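Homospermidine synthase (Legionella pneumophila subsp. pneumophila str. Philadelphia 1, PDB 2PH5) binds NAD and probably acts as a homospermidine synthase, a transferase involved in making the polyamine homospermidine. Local coordinates at residues H156-G161 against D357-L362. Sequence-based numbering, arbitrary orientation.
Sequences HGANPG and DELGVL. With NAD (nicotinamide-adenine-dinucleotide), chain C.
A158 and N159 are the two residues of 156-161 that meet the strand 357-362, and L359 answers both with its forked end. Just ahead of them, G157 occupies the N-cap position of helix 158-176, and G157 N donates a hydrogen bond to P160 O (2.7 Å). The nicotinamide amide of NAD sits against this turn, with G157, which has no side chain, bringing its CA to 3.0 Å from NAD N7N. A158 follows, its CB 3.5 Å from L359 CD2; A158 CB also lies 3.3 Å from NAD O7N, so it is shared between strand and cofactor. N159 N gives the straight bond to NAD O7N, 2.8 Å at 167°, while A158 N reaches that oxygen only weakly. With chi1 at 65°, the N159 amide folds back over its own backbone, which lets ND2 make a long, weak hydrogen bond to O7N while N159 OD1 faces L359 CD1 at 3.9 Å. P160 follows a cis peptide; P160 O accepts a hydrogen bond from NAD N7N (3.0 Å) besides that from G157 N, so both ends of the carboxamide are held and its rotation is fixed. Main-chain groups at the start of helix 158-176 thus bind the nicotinamide carboxamide, and L359 meets their turn from the mixed sheet by van der Waals packing alone. L359 stands on strand 352-364, between strands 202-213 and 370-378; its side chain also touches E207 of 202-213 and Q395 of helix 391-408, V396 of that helix touches A158, and V361 packs on helix 158-176.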
loop_
_atom_site.group_PDB
_atom_site.type_symbol
_atom_site.label_atom_id
_atom_site.label_comp_id
_atom_site.label_asym_id
_atom_site.label_seq_id
_atom_site.Cartn_x
_atom_site.Cartn_y
_atom_site.Cartn_z
ATOM N N HIS A 156 7.350 -29.157 -2.905
ATOM C CA HIS A 156 8.434 -28.870 -3.829
ATOM C C HIS A 156 8.034 -27.888 -4.921
ATOM O O HIS A 156 7.919 -28.257 -6.088
ATOM C CB HIS A 156 8.951 -30.161 -4.459
ATOM C CG HIS A 156 10.243 -29.991 -5.196
ATOM N ND1 HIS A 156 11.471 -30.158 -4.595
ATOM C CD2 HIS A 156 10.498 -29.597 -6.466
ATOM C CE1 HIS A 156 12.427 -29.874 -5.462
ATOM N NE2 HIS A 156 11.863 -29.528 -6.603
ATOM N N GLY A 157 7.809 -26.636 -4.531
ATOM C CA GLY A 157 7.456 -25.604 -5.494
ATOM C C GLY A 157 8.604 -24.617 -5.481
ATOM O O GLY A 157 9.727 -25.005 -5.181
ATOM N N ALA A 158 8.344 -23.352 -5.801
ATOM C CA ALA A 158 9.403 -22.353 -5.782
ATOM C C ALA A 158 9.748 -22.158 -4.301
ATOM O O ALA A 158 10.907 -22.236 -3.901
ATOM C CB ALA A 158 8.925 -21.052 -6.416
ATOM N N ASN A 159 8.743 -21.884 -3.483
ATOM C CA ASN A 159 8.973 -21.763 -2.052
ATOM C C ASN A 159 7.676 -22.029 -1.320
ATOM O O ASN A 159 6.693 -21.303 -1.473
ATOM C CB ASN A 159 9.556 -20.395 -1.641
ATOM C CG ASN A 159 8.617 -19.254 -1.884
ATOM O OD1 ASN A 159 8.738 -18.201 -1.259
ATOM N ND2 ASN A 159 7.681 -19.439 -2.813
ATOM N N PRO A 160 7.654 -23.094 -0.515
ATOM C CA PRO A 160 8.757 -24.027 -0.261
ATOM C C PRO A 160 9.221 -24.786 -1.499
ATOM O O PRO A 160 8.452 -24.974 -2.444
ATOM C CB PRO A 160 8.164 -24.968 0.769
ATOM C CG PRO A 160 6.753 -25.085 0.281
ATOM C CD PRO A 160 6.389 -23.632 0.011
ATOM N N GLY A 161 10.476 -25.235 -1.481
ATOM C CA GLY A 161 11.001 -25.998 -2.598
ATOM C C GLY A 161 12.334 -25.508 -3.114
ATOM O O GLY A 161 13.381 -25.760 -2.522
ATOM N N ASP A 357 10.117 -11.034 -11.311
ATOM C CA ASP A 357 9.959 -11.605 -9.992
ATOM C C ASP A 357 11.328 -12.044 -9.483
ATOM O O ASP A 357 11.955 -12.932 -10.069
ATOM C CB ASP A 357 9.009 -12.803 -10.060
ATOM C CG ASP A 357 8.491 -13.219 -8.695
ATOM O OD1 ASP A 357 9.260 -13.120 -7.714
ATOM O OD2 ASP A 357 7.322 -13.657 -8.608
ATOM N N GLU A 358 11.800 -11.402 -8.413
ATOM C CA GLU A 358 13.092 -11.751 -7.830
ATOM C C GLU A 358 12.913 -12.616 -6.612
ATOM O O GLU A 358 12.712 -12.110 -5.515
ATOM C CB GLU A 358 13.887 -10.521 -7.401
ATOM C CG GLU A 358 14.711 -9.931 -8.493
ATOM C CD GLU A 358 15.985 -9.269 -7.992
ATOM O OE1 GLU A 358 15.932 -8.498 -6.992
ATOM O OE2 GLU A 358 17.038 -9.521 -8.620
ATOM N N LEU A 359 12.990 -13.923 -6.809
ATOM C CA LEU A 359 12.843 -14.868 -5.716
ATOM C C LEU A 359 14.217 -15.399 -5.336
ATOM O O LEU A 359 14.982 -15.814 -6.202
ATOM C CB LEU A 359 11.947 -16.032 -6.138
ATOM C CG LEU A 359 11.902 -17.201 -5.149
ATOM C CD1 LEU A 359 11.343 -16.710 -3.825
ATOM C CD2 LEU A 359 11.033 -18.341 -5.716
ATOM N N GLY A 360 14.533 -15.376 -4.046
ATOM C CA GLY A 360 15.823 -15.868 -3.612
ATOM C C GLY A 360 15.964 -15.899 -2.105
ATOM O O GLY A 360 15.015 -15.604 -1.380
ATOM N N VAL A 361 17.156 -16.260 -1.641
ATOM C CA VAL A 361 17.445 -16.340 -0.218
ATOM C C VAL A 361 18.605 -15.446 0.185
ATOM O O VAL A 361 19.624 -15.371 -0.496
ATOM C CB VAL A 361 17.787 -17.774 0.216
ATOM C CG1 VAL A 361 16.528 -18.619 0.231
ATOM C CG2 VAL A 361 18.813 -18.366 -0.733
ATOM N N LEU A 362 18.440 -14.775 1.313
ATOM C CA LEU A 362 19.454 -13.876 1.812
ATOM C C LEU A 362 20.101 -14.479 3.043
ATOM O O LEU A 362 19.419 -14.757 4.032
ATOM C CB LEU A 362 18.801 -12.540 2.158
ATOM C CG LEU A 362 19.674 -11.367 2.595
ATOM C CD1 LEU A 362 20.686 -11.062 1.495
ATOM C CD2 LEU A 362 18.785 -10.142 2.881
HETATM P PA NAD C . -5.940 -22.767 -7.430
HETATM O O1A NAD C . -6.966 -22.480 -6.367
HETATM O O2A NAD C . -5.756 -21.764 -8.514
HETATM O O5B NAD C . -6.227 -24.202 -8.129
HETATM C C5B NAD C . -6.504 -25.351 -7.333
HETATM C C4B NAD C . -7.326 -26.339 -8.183
HETATM O O4B NAD C . -7.609 -27.434 -7.339
HETATM C C3B NAD C . -8.667 -25.791 -8.681
HETATM O O3B NAD C . -8.763 -25.929 -10.101
HETATM C C2B NAD C . -9.696 -26.618 -7.961
HETATM O O2B NAD C . -10.892 -26.844 -8.672
HETATM C C1B NAD C . -8.926 -27.884 -7.584
HETATM N N9A NAD C . -9.381 -28.568 -6.367
HETATM C C8A NAD C . -9.954 -27.919 -5.260
HETATM N N7A NAD C . -10.928 -28.663 -4.699
HETATM C C5A NAD C . -11.014 -29.794 -5.436
HETATM C C6A NAD C . -11.834 -30.915 -5.316
HETATM N N6A NAD C . -12.743 -31.070 -4.352
HETATM N N1A NAD C . -11.670 -31.919 -6.259
HETATM C C2A NAD C . -10.744 -31.833 -7.280
HETATM N N3A NAD C . -9.919 -30.741 -7.414
HETATM C C4A NAD C . -10.080 -29.754 -6.484
HETATM O O3 NAD C . -4.572 -22.902 -6.647
HETATM P PN NAD C . -3.080 -23.281 -7.101
HETATM O O1N NAD C . -2.176 -22.264 -6.513
HETATM O O2N NAD C . -3.084 -23.481 -8.594
HETATM O O5D NAD C . -3.069 -24.638 -6.283
HETATM C C5D NAD C . -1.995 -25.539 -6.188
HETATM C C4D NAD C . -1.332 -25.221 -4.864
HETATM O O4D NAD C . 0.034 -24.990 -5.082
HETATM C C3D NAD C . -1.611 -24.985 -3.394
HETATM O O3D NAD C . -1.661 -26.203 -2.668
HETATM C C2D NAD C . -0.444 -24.099 -2.995
HETATM O O2D NAD C . -0.163 -24.124 -1.625
HETATM C C1D NAD C . 0.685 -24.601 -3.887
HETATM N N1N NAD C . 1.684 -23.598 -4.327
HETATM C C2N NAD C . 3.015 -23.763 -4.018
HETATM C C3N NAD C . 3.926 -22.791 -4.483
HETATM C C7N NAD C . 5.387 -22.894 -4.209
HETATM O O7N NAD C . 6.193 -21.908 -4.718
HETATM N N7N NAD C . 5.920 -23.890 -3.535
HETATM C C4N NAD C . 3.485 -21.666 -5.251
HETATM C C5N NAD C . 2.110 -21.535 -5.540
HETATM C C6N NAD C . 1.210 -22.483 -5.092
#